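Side-chain contacts in MarR family transcriptional regulator (Staphylococcus epidermidis, PDB 5HLI), which probably binds DNA as a dimer and switches gene transcription in response to oxidation, through disulfide formation between cysteines: residues Phe37-Tyr41 and Ser42-Val46; Asn59-Gly62 and Arg63-Leu67; Lys133-Phe136 and Glu137-Gln141. The protein carries 1 engineered substitution. One frame throughout, in Å; residues are numbered along the deposited sequence.

Interaction 1: residues Phe37-Tyr41 and Ser42-Val46; sequences FGITY and SQYLV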
ATOM      1  N   PHE A  37      14.459   3.228  13.146  1.00 21.15           N
ATOM      2  CA  PHE A  37      15.481   4.238  12.906  1.00 22.48           C
ATOM      3  C   PHE A  37      15.029   5.634  13.309  1.00 19.85           C
ATOM      4  O   PHE A  37      15.820   6.576  13.213  1.00 23.94           O
ATOM      5  CB  PHE A  37      15.903   4.231  11.431  1.00 23.33           C
ATOM      6  CG  PHE A  37      16.773   3.064  11.058  1.00 25.57           C
ATOM      7  CD1 PHE A  37      18.138   3.092  11.307  1.00 27.88           C
ATOM      8  CD2 PHE A  37      16.227   1.936  10.469  1.00 26.61           C
ATOM      9  CE1 PHE A  37      18.944   2.016  10.972  1.00 26.84           C
ATOM     10  CE2 PHE A  37      17.026   0.855  10.133  1.00 26.31           C
ATOM     11  CZ  PHE A  37      18.388   0.897  10.383  1.00 31.29           C
ATOM     12  N   GLY A  38      13.786   5.790  13.761  1.00 19.96           N
ATOM     13  CA  GLY A  38      13.293   7.090  14.168  1.00 19.70           C
ATOM     14  C   GLY A  38      12.959   8.033  13.036  1.00 22.61           C
ATOM     15  O   GLY A  38      12.902   9.246  13.255  1.00 22.97           O
ATOM     16  N   ILE A  39      12.733   7.517  11.829  1.00 20.96           N
ATOM     17  CA  ILE A  39      12.472   8.349  10.663  1.00 19.67           C
ATOM     18  C   ILE A  39      11.101   8.006  10.094  1.00 22.12           C
ATOM     19  O   ILE A  39      10.534   6.941  10.354  1.00 23.48           O
ATOM     20  CB  ILE A  39      13.562   8.191   9.583  1.00 21.33           C
ATOM     21  CG1 ILE A  39      13.641   6.739   9.110  1.00 18.66           C
ATOM     22  CG2 ILE A  39      14.913   8.667  10.109  1.00 20.96           C
ATOM     23  CD1 ILE A  39      14.630   6.513   7.982  1.00 21.72           C
ATOM     24  N   THR A  40      10.568   8.932   9.306  1.00 22.11           N
ATOM     25  CA  THR A  40       9.297   8.750   8.625  1.00 23.84           C
ATOM     26  C   THR A  40       9.539   8.385   7.166  1.00 22.65           C
ATOM     27  O   THR A  40      10.670   8.393   6.676  1.00 20.04           O
ATOM     28  CB  THR A  40       8.445  10.019   8.715  1.00 23.84           C
ATOM     29  OG1 THR A  40       9.069  11.062   7.957  1.00 20.06           O
ATOM     30  CG2 THR A  40       8.303  10.467  10.167  1.00 27.82           C
ATOM     31  N   TYR A  41       8.447   8.063   6.469  1.00 22.43           N
ATOM     32  CA  TYR A  41       8.535   7.780   5.041  1.00 20.03           C
ATOM     33  C   TYR A  41       9.123   8.964   4.283  1.00 22.63           C
ATOM     34  O   TYR A  41      10.013   8.798   3.442  1.00 20.98           O
ATOM     35  CB  TYR A  41       7.153   7.416   4.494  1.00 22.90           C
ATOM     36  CG  TYR A  41       7.064   7.457   2.987  1.00 21.56           C
ATOM     37  CD1 TYR A  41       7.832   6.606   2.202  1.00 19.46           C
ATOM     38  CD2 TYR A  41       6.205   8.342   2.347  1.00 26.44           C
ATOM     39  CE1 TYR A  41       7.752   6.638   0.824  1.00 21.19           C
ATOM     40  CE2 TYR A  41       6.115   8.381   0.968  1.00 23.21           C
ATOM     41  CZ  TYR A  41       6.892   7.529   0.212  1.00 24.95           C
ATOM     42  OH  TYR A  41       6.808   7.566  -1.159  1.00 21.55           O
ATOM     43  N   SER A  42       8.646  10.177   4.583  1.00 16.80           N
ATOM     44  CA  SER A  42       9.121  11.358   3.869  1.00 21.03           C
ATOM     45  C   SER A  42      10.594  11.633   4.156  1.00 18.28           C
ATOM     46  O   SER A  42      11.342  12.032   3.257  1.00 21.52           O
ATOM     47  CB  SER A  42       8.262  12.568   4.234  1.00 23.04           C
ATOM     48  OG  SER A  42       6.938  12.424   3.745  1.00 26.69           O
ATOM     49  N   GLN A  43      11.029  11.433   5.406  1.00 17.62           N
ATOM     50  CA  GLN A  43      12.453  11.547   5.710  1.00 20.70           C
ATOM     51  C   GLN A  43      13.255  10.486   4.967  1.00 16.19           C
ATOM     52  O   GLN A  43      14.360  10.755   4.480  1.00 17.60           O
ATOM     53  CB  GLN A  43      12.689  11.426   7.216  1.00 16.29           C
ATOM     54  CG  GLN A  43      12.036  12.522   8.049  1.00 24.85           C
ATOM     55  CD  GLN A  43      12.227  12.303   9.537  1.00 25.34           C
ATOM     56  OE1 GLN A  43      13.124  11.574   9.957  1.00 28.14           O
ATOM     57  NE2 GLN A  43      11.383  12.933  10.344  1.00 29.81           N
ATOM     58  N   TYR A  44      12.709   9.272   4.879  1.00 17.77           N
ATOM     59  CA  TYR A  44      13.349   8.193   4.132  1.00 19.31           C
ATOM     60  C   TYR A  44      13.563   8.581   2.674  1.00 23.90           C
ATOM     61  O   TYR A  44      14.601   8.257   2.084  1.00 21.19           O
ATOM     62  CB  TYR A  44      12.489   6.934   4.248  1.00 19.24           C
ATOM     63  CG  TYR A  44      13.051   5.672   3.637  1.00 21.58           C
ATOM     64  CD1 TYR A  44      14.377   5.302   3.827  1.00 24.04           C
ATOM     65  CD2 TYR A  44      12.233   4.821   2.907  1.00 23.61           C
ATOM     66  CE1 TYR A  44      14.877   4.131   3.278  1.00 21.96           C
ATOM     67  CE2 TYR A  44      12.719   3.654   2.360  1.00 24.84           C
ATOM     68  CZ  TYR A  44      14.041   3.311   2.547  1.00 27.37           C
ATOM     69  OH  TYR A  44      14.517   2.144   1.996  1.00 28.29           O
ATOM     70  N   LEU A  45      12.593   9.280   2.076  1.00 20.11           N
ATOM     71  CA  LEU A  45      12.751   9.731   0.696  1.00 22.14           C
ATOM     72  C   LEU A  45      13.922  10.696   0.563  1.00 19.53           C
ATOM     73  O   LEU A  45      14.680  10.630  -0.412  1.00 19.21           O
ATOM     74  CB  LEU A  45      11.461  10.387   0.201  1.00 21.55           C
ATOM     75  CG  LEU A  45      10.237   9.494  -0.008  1.00 23.14           C
ATOM     76  CD1 LEU A  45       9.079  10.318  -0.542  1.00 23.98           C
ATOM     77  CD2 LEU A  45      10.561   8.350  -0.952  1.00 22.17           C
ATOM     78  N   VAL A  46      14.082  11.601   1.532  1.00 15.64           N
ATOM     79  CA  VAL A  46      15.199  12.545   1.501  1.00 19.00           C
ATOM     80  C   VAL A  46      16.524  11.807   1.640  1.00 21.63           C
ATOM     81  O   VAL A  46      17.494  12.099   0.930  1.00 20.54           O
ATOM     82  CB  VAL A  46      15.029  13.612   2.600  1.00 23.14           C
ATOM     83  CG1 VAL A  46      16.291  14.470   2.717  1.00 18.50           C
ATOM     84  CG2 VAL A  46      13.810  14.486   2.316  1.00 21.47           C
TER
HETATM   85  O   HOH W   1      14.477  11.497  12.403  1.00 23.28           O
HETATM   86  O   HOH W   2      11.621  11.947  13.210  1.00 29.70           O
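Leu-45 lies over one face of the Tyr-41 ring, its CG 4.2 Å from the ring centroid and 24° off the normal, a CH-pi contact displaced toward the rim. The two methyls of the leucine spread over the hydroxyl end of the ring: CD1 comes to 3.6 Å from Tyr-41 CZ, while CD2 is nearest to CE1. This is the tightly packed part of the contact, and the second subunit adds to it, with Tyr-20 of that subunit meeting the Tyr-41 ring and its Phe-17 packing on Leu-45. Ile-39 is buried, but looser toward the helix, with CD1 4.3 Å from Tyr-44 CB; Leu-34 of helix 2-36 touches both residues.

The chain here leaves helix 2-36 through a Schellman motif, with Gly-38 at positive phi, and starts helix 41-52 within the probable winged helix-turn-helix domain. Thr-40 is the N-cap. With OG1 set between its own backbone N and carbonyl carbon (chi1 67°), the hydroxyl accepts from Gln-43 N at 3.2 Å along a nearly straight path, N-H...O 169°. The carbonyl O of Thr-40 takes Tyr-44 N at 2.9 Å, so one residue serves two amides of the first turn.

The solvent side lies at the exposed Gly-38 and Thr-40. Gln-43, itself buried and packed on Arg-78 and Leu-79 of helix 69-81, passes Thr-40 with its extended chain and sets its amide beside Ile-39, OE1 3.4 Å from Ile-39 CG2. Two waters, each donating to Gly-38 O, tie both ends of the amide to that carbonyl. One of them also donates to Gln-43 OE1 at 2.8 Å, and the other accepts from Gln-43 NE2 at 3.0 Å.

Interaction 2: residues Asn59-Gly62 and Arg63-Leu67; sequences NSIG and RHLDL
Ser-60 OG is held from two directions beside the ring of His-64: it is hydrogen-bonded to Gln-56 OE1, an amide oxygen that accepts, and a water donates to it at 2.9 Å. The same water accepts a longer bond, 3.3 Å, from Arg-63 NE, joining serine and arginine across one turn of helix 58-65. This helix is followed by helix 69-81, the pair making up what is probably the helix-turn-helix of a MarR-type winged domain.

The Arg-63 chain bends at chi3 (-72°) and folds back along the preceding turn. Its guanidinium sets one face over the backbone of Asn-59 and Ser-60, with NH2 3.5 Å from Ser-60 CA and NH1 3.7 Å from Asn-59 CB. His-64 brings CE1 to 3.4 Å from Ser-60 OG, while its ND1 makes a weak hydrogen bond to Gln-56 OE1.

Toward the interior, Ile-61 and Leu-65 run side by side in the same direction, CG2 of the isoleucine 4.0 Å from CD1 of the leucine. Both reach helix 41-52, Ile-61 also helix 69-81. The helix then stops: Asp-66 takes positive phi, and Leu-67 N turns back to donate to Gly-62 O at 3.1 Å, lying in the carbonyl plane on a lone pair.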
ATOM      1  N   ASN A  59      16.876  22.940  -2.950  1.00 20.49           N
ATOM      2  CA  ASN A  59      16.115  22.961  -4.194  1.00 27.21           C
ATOM      3  C   ASN A  59      16.340  21.693  -5.011  1.00 21.86           C
ATOM      4  O   ASN A  59      15.408  21.184  -5.645  1.00 23.70           O
ATOM      5  CB  ASN A  59      16.479  24.201  -5.010  1.00 29.40           C
ATOM      6  CG  ASN A  59      15.900  25.474  -4.422  1.00 40.00           C
ATOM      7  OD1 ASN A  59      14.891  25.444  -3.714  1.00 37.25           O
ATOM      8  ND2 ASN A  59      16.537  26.601  -4.713  1.00 42.06           N
ATOM      9  N   SER A  60      17.568  21.166  -5.005  1.00 22.29           N
ATOM     10  CA  SER A  60      17.849  19.931  -5.733  1.00 22.46           C
ATOM     11  C   SER A  60      17.076  18.754  -5.147  1.00 23.11           C
ATOM     12  O   SER A  60      16.579  17.897  -5.887  1.00 21.34           O
ATOM     13  CB  SER A  60      19.348  19.641  -5.723  1.00 25.90           C
ATOM     14  OG  SER A  60      19.615  18.339  -6.215  1.00 25.86           O
ATOM     15  N   ILE A  61      16.972  18.692  -3.818  1.00 22.62           N
ATOM     16  CA  ILE A  61      16.169  17.648  -3.188  1.00 18.91           C
ATOM     17  C   ILE A  61      14.707  17.796  -3.586  1.00 20.15           C
ATOM     18  O   ILE A  61      14.013  16.805  -3.843  1.00 19.23           O
ATOM     19  CB  ILE A  61      16.349  17.683  -1.659  1.00 20.18           C
ATOM     20  CG1 ILE A  61      17.824  17.481  -1.299  1.00 23.44           C
ATOM     21  CG2 ILE A  61      15.472  16.629  -0.988  1.00 20.14           C
ATOM     22  CD1 ILE A  61      18.119  17.577   0.186  1.00 23.65           C
ATOM     23  N   GLY A  62      14.223  19.037  -3.648  1.00 21.29           N
ATOM     24  CA  GLY A  62      12.848  19.269  -4.058  1.00 26.35           C
ATOM     25  C   GLY A  62      12.568  18.797  -5.470  1.00 24.15           C
ATOM     26  O   GLY A  62      11.509  18.233  -5.746  1.00 24.69           O
ATOM     27  N   ARG A  63      13.512  19.021  -6.387  1.00 21.56           N
ATOM     28  CA  ARG A  63      13.340  18.529  -7.751  1.00 25.35           C
ATOM     29  C   ARG A  63      13.326  17.005  -7.790  1.00 25.72           C
ATOM     30  O   ARG A  63      12.505  16.403  -8.491  1.00 24.35           O
ATOM     31  CB  ARG A  63      14.441  19.084  -8.654  1.00 26.88           C
ATOM     32  CG  ARG A  63      14.324  20.579  -8.916  1.00 32.53           C
ATOM     33  CD  ARG A  63      15.313  21.053  -9.972  1.00 34.52           C
ATOM     34  NE  ARG A  63      16.690  21.065  -9.488  1.00 34.99           N
ATOM     35  CZ  ARG A  63      17.238  22.080  -8.827  1.00 40.93           C
ATOM     36  NH1 ARG A  63      16.523  23.166  -8.565  1.00 43.32           N
ATOM     37  NH2 ARG A  63      18.500  22.012  -8.426  1.00 32.74           N
ATOM     38  N   HIS A  64      14.220  16.364  -7.030  1.00 23.33           N
ATOM     39  CA  HIS A  64      14.279  14.904  -7.014  1.00 23.44           C
ATOM     40  C   HIS A  64      12.990  14.289  -6.490  1.00 23.10           C
ATOM     41  O   HIS A  64      12.522  13.273  -7.017  1.00 23.29           O
ATOM     42  CB  HIS A  64      15.452  14.434  -6.159  1.00 24.40           C
ATOM     43  CG  HIS A  64      16.782  14.614  -6.810  1.00 24.50           C
ATOM     44  ND1 HIS A  64      17.904  15.005  -6.112  1.00 27.25           N
ATOM     45  CD2 HIS A  64      17.175  14.448  -8.093  1.00 28.33           C
ATOM     46  CE1 HIS A  64      18.929  15.078  -6.938  1.00 26.25           C
ATOM     47  NE2 HIS A  64      18.515  14.740  -8.143  1.00 29.87           N
ATOM     48  N   LEU A  65      12.414  14.873  -5.439  1.00 20.42           N
ATOM     49  CA  LEU A  65      11.230  14.315  -4.801  1.00 23.14           C
ATOM     50  C   LEU A  65       9.934  14.973  -5.252  1.00 22.14           C
ATOM     51  O   LEU A  65       8.858  14.504  -4.869  1.00 20.93           O
ATOM     52  CB  LEU A  65      11.347  14.434  -3.276  1.00 18.43           C
ATOM     53  CG  LEU A  65      12.633  13.902  -2.641  1.00 23.54           C
ATOM     54  CD1 LEU A  65      12.543  13.950  -1.120  1.00 22.32           C
ATOM     55  CD2 LEU A  65      12.934  12.496  -3.122  1.00 23.18           C
ATOM     56  N   ASP A  66      10.015  16.030  -6.058  1.00 23.04           N
ATOM     57  CA  ASP A  66       8.862  16.854  -6.414  1.00 24.32           C
ATOM     58  C   ASP A  66       8.109  17.298  -5.162  1.00 21.09           C
ATOM     59  O   ASP A  66       6.906  17.073  -5.008  1.00 23.17           O
ATOM     60  CB  ASP A  66       7.933  16.135  -7.392  1.00 22.74           C
ATOM     61  CG  ASP A  66       6.915  17.075  -8.016  1.00 32.60           C
ATOM     62  OD1 ASP A  66       7.179  18.298  -8.027  1.00 28.81           O
ATOM     63  OD2 ASP A  66       5.861  16.602  -8.490  1.00 27.36           O
ATOM     64  N   LEU A  67       8.847  17.917  -4.247  1.00 19.64           N
ATOM     65  CA  LEU A  67       8.287  18.510  -3.043  1.00 21.10           C
ATOM     66  C   LEU A  67       8.750  19.955  -2.954  1.00 22.33           C
ATOM     67  O   LEU A  67       9.842  20.302  -3.409  1.00 23.16           O
ATOM     68  CB  LEU A  67       8.708  17.743  -1.776  1.00 20.28           C
ATOM     69  CG  LEU A  67       8.295  16.273  -1.660  1.00 22.54           C
ATOM     70  CD1 LEU A  67       8.940  15.619  -0.435  1.00 18.47           C
ATOM     71  CD2 LEU A  67       6.782  16.128  -1.609  1.00 23.10           C
TER
HETATM   72  O   HOH W   3      18.105  18.245  -8.686  1.00 28.41           O

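Interaction 3: residues Lys133-Phe136 and Glu137-Gln141; sequences KYVF and EELEQ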
ATOM      1  N   LYS A 133       7.946  -9.340  -8.893  1.00 48.01           N
ATOM      2  CA  LYS A 133       8.498  -8.063  -9.332  1.00 45.11           C
ATOM      3  C   LYS A 133       7.765  -7.539 -10.561  1.00 48.58           C
ATOM      4  O   LYS A 133       7.449  -6.347 -10.643  1.00 45.73           O
ATOM      5  CB  LYS A 133       9.991  -8.212  -9.627  1.00 46.59           C
ATOM      6  CG  LYS A 133      10.647  -6.968 -10.198  1.00 49.20           C
ATOM      7  CD  LYS A 133      11.923  -7.327 -10.946  1.00 58.60           C
ATOM      8  CE  LYS A 133      12.646  -6.089 -11.452  1.00 58.17           C
ATOM      9  NZ  LYS A 133      13.126  -5.245 -10.327  1.00 58.00           N
ATOM     10  N   TYR A 134       7.477  -8.419 -11.525  1.00 50.51           N
ATOM     11  CA  TYR A 134       6.836  -7.987 -12.765  1.00 54.22           C
ATOM     12  C   TYR A 134       5.426  -7.465 -12.515  1.00 45.97           C
ATOM     13  O   TYR A 134       5.011  -6.472 -13.124  1.00 50.29           O
ATOM     14  CB  TYR A 134       6.811  -9.141 -13.767  1.00 52.10           C
ATOM     15  CG  TYR A 134       6.037  -8.855 -15.036  1.00 55.79           C
ATOM     16  CD1 TYR A 134       6.417  -7.823 -15.888  1.00 61.50           C
ATOM     17  CD2 TYR A 134       4.931  -9.621 -15.385  1.00 54.28           C
ATOM     18  CE1 TYR A 134       5.716  -7.559 -17.045  1.00 63.05           C
ATOM     19  CE2 TYR A 134       4.222  -9.366 -16.540  1.00 55.36           C
ATOM     20  CZ  TYR A 134       4.618  -8.335 -17.366  1.00 54.84           C
ATOM     21  OH  TYR A 134       3.916  -8.075 -18.519  1.00 66.94           O
ATOM     22  N   VAL A 135       4.676  -8.116 -11.625  1.00 42.76           N
ATOM     23  CA  VAL A 135       3.312  -7.677 -11.340  1.00 42.33           C
ATOM     24  C   VAL A 135       3.321  -6.300 -10.686  1.00 45.22           C
ATOM     25  O   VAL A 135       2.544  -5.412 -11.054  1.00 36.77           O
ATOM     26  CB  VAL A 135       2.583  -8.713 -10.466  1.00 43.64           C
ATOM     27  CG1 VAL A 135       1.261  -8.153  -9.971  1.00 40.19           C
ATOM     28  CG2 VAL A 135       2.356  -9.995 -11.251  1.00 43.37           C
ATOM     29  N   PHE A 136       4.210  -6.099  -9.709  1.00 38.01           N
ATOM     30  CA  PHE A 136       4.243  -4.820  -9.006  1.00 34.19           C
ATOM     31  C   PHE A 136       4.841  -3.714  -9.866  1.00 36.03           C
ATOM     32  O   PHE A 136       4.508  -2.539  -9.674  1.00 34.09           O
ATOM     33  CB  PHE A 136       5.010  -4.960  -7.691  1.00 29.05           C
ATOM     34  CG  PHE A 136       4.206  -5.593  -6.591  1.00 28.61           C
ATOM     35  CD1 PHE A 136       3.102  -4.942  -6.064  1.00 28.90           C
ATOM     36  CD2 PHE A 136       4.545  -6.837  -6.088  1.00 37.98           C
ATOM     37  CE1 PHE A 136       2.354  -5.518  -5.057  1.00 28.42           C
ATOM     38  CE2 PHE A 136       3.802  -7.417  -5.077  1.00 34.80           C
ATOM     39  CZ  PHE A 136       2.704  -6.756  -4.561  1.00 34.63           C
ATOM     40  N   GLU A 137       5.719  -4.059 -10.812  1.00 36.80           N
ATOM     41  CA  GLU A 137       6.229  -3.053 -11.737  1.00 36.70           C
ATOM     42  C   GLU A 137       5.125  -2.543 -12.655  1.00 38.47           C
ATOM     43  O   GLU A 137       5.048  -1.340 -12.935  1.00 35.95           O
ATOM     44  CB  GLU A 137       7.382  -3.620 -12.567  1.00 44.25           C
ATOM     45  CG  GLU A 137       8.705  -3.745 -11.830  1.00 50.43           C
ATOM     46  CD  GLU A 137       9.841  -4.144 -12.754  1.00 59.79           C
ATOM     47  OE1 GLU A 137      10.618  -3.256 -13.165  1.00 63.02           O
ATOM     48  OE2 GLU A 137       9.949  -5.344 -13.083  1.00 62.86           O
ATOM     49  N   GLU A 138       4.262  -3.439 -13.134  1.00 39.64           N
ATOM     50  CA  GLU A 138       3.184  -3.020 -14.021  1.00 41.39           C
ATOM     51  C   GLU A 138       2.067  -2.313 -13.266  1.00 37.79           C
ATOM     52  O   GLU A 138       1.422  -1.419 -13.823  1.00 38.63           O
ATOM     53  CB  GLU A 138       2.630  -4.221 -14.786  1.00 40.89           C
ATOM     54  CG  GLU A 138       3.664  -4.916 -15.657  1.00 50.79           C
ATOM     55  CD  GLU A 138       3.997  -4.123 -16.906  1.00 51.78           C
ATOM     56  OE1 GLU A 138       5.187  -4.073 -17.279  1.00 55.99           O
ATOM     57  OE2 GLU A 138       3.069  -3.548 -17.513  1.00 49.79           O
ATOM     58  N   LEU A 139       1.827  -2.689 -12.007  1.00 34.64           N
ATOM     59  CA  LEU A 139       0.862  -1.952 -11.197  1.00 36.21           C
ATOM     60  C   LEU A 139       1.336  -0.527 -10.939  1.00 33.82           C
ATOM     61  O   LEU A 139       0.536   0.413 -10.972  1.00 28.67           O
ATOM     62  CB  LEU A 139       0.604  -2.689  -9.883  1.00 37.63           C
ATOM     63  CG  LEU A 139      -0.238  -3.962 -10.014  1.00 37.70           C
ATOM     64  CD1 LEU A 139      -0.289  -4.716  -8.701  1.00 34.50           C
ATOM     65  CD2 LEU A 139      -1.643  -3.623 -10.493  1.00 33.83           C
ATOM     66  N   GLU A 140       2.638  -0.346 -10.690  1.00 31.99           N
ATOM     67  CA  GLU A 140       3.187   1.000 -10.542  1.00 31.94           C
ATOM     68  C   GLU A 140       2.867   1.864 -11.757  1.00 34.65           C
ATOM     69  O   GLU A 140       2.462   3.024 -11.624  1.00 33.32           O
ATOM     70  CB  GLU A 140       4.701   0.938 -10.320  1.00 30.72           C
ATOM     71  CG  GLU A 140       5.123   0.694  -8.879  1.00 33.62           C
ATOM     72  CD  GLU A 140       6.596   0.993  -8.648  1.00 35.89           C
ATOM     73  OE1 GLU A 140       7.430   0.076  -8.811  1.00 31.89           O
ATOM     74  OE2 GLU A 140       6.920   2.153  -8.320  1.00 33.17           O
ATOM     75  N   GLN A 141       3.037   1.290 -12.943  1.00 34.34           N
ATOM     76  CA  GLN A 141       2.808   2.013 -14.189  1.00 36.47           C
ATOM     77  C   GLN A 141       1.325   2.220 -14.493  1.00 29.49           C
ATOM     78  O   GLN A 141       0.918   3.303 -14.914  1.00 33.94           O
ATOM     79  CB  GLN A 141       3.485   1.292 -15.356  1.00 47.40           C
ATOM     80  CG  GLN A 141       4.943   1.670 -15.559  1.00 58.70           C
ATOM     81  CD  GLN A 141       5.464   1.271 -16.926  1.00 68.91           C
ATOM     82  OE1 GLN A 141       4.711   0.788 -17.773  1.00 66.93           O
ATOM     83  NE2 GLN A 141       6.757   1.470 -17.148  1.00 61.83           N
TER
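Glu-137 and Lys-133 lie against each other one turn apart, and they meet through carbon more than through charge. Glu-137 OE2 sits 3.2 Å from Lys-133 CE, and the end of the glutamate crosses the aliphatic part of the lysine at a slant, OE2 touching CG, CD and CE. The ammonium itself is farther off, NZ 4.2 Å from OE2, beyond a salt bridge. The last torsion of the lysine, chi4 65°, bends NZ away from the extended chain, and it hydrogen-bonds to Gln-14 OE1 of the second subunit. The glutamate may still add some electrostatic attraction at that range.

Glu-138 comes next, its first torsion placing CG beside the backbone N and over one face of the Tyr-134 ring, 4.1 Å from the centroid, as a CH-pi contact. The bend at chi2 (-74°) then swings the carboxylate round, bringing OE1 to 3.5 Å from Tyr-134 CE1 with the carboxylate turned 45° from the ring plane.

At Leu-139 the character becomes apolar. Its CD1 lies 4.0 Å from Val-135 CG1, the two side chains side by side and pointing the same way, and the same Leu-139 CD1 is 4.3 Å from Phe-136 CD1. Leu-139 and Phe-136 are buried here against helix 2-36, touching Ala-19 and Val-22 respectively, and Leu-139 packs on Cys-119 of the second subunit.

Glu-140 N donates to Phe-136 O at 3.1 Å. Its carboxylate works in the dimer: OE1 bonds to Ser-18 OG and OE2 to Asn-21 ND2, both of the second subunit. A C-terminal helix that packs on the long N-terminal helix of its own chain and reaches that of the partner is characteristic of the dimerisation region of MarR-family regulators.

Interactions 1 and 2 belong to the same putative DNA-binding part and touch each other: Leu-65 CD1 packs 3.7 Å from Val-46 CG2, so helices 41-52 and 58-65 share an apolar seam. Interaction 3 lies apart on helix 126-147, its centre about 24 Å from the centres of the other two. Interactions 1 and 3 are partly buried and both meet the second subunit, the first mainly by aromatic packing, the third by packing and hydrogen bonds. Interaction 2 is a surface contact that no other chain of the assembly touches. Waters link polar groups within interactions 1 and 2, whereas in interaction 3 a lysine and a glutamate send their polar ends to the second subunit.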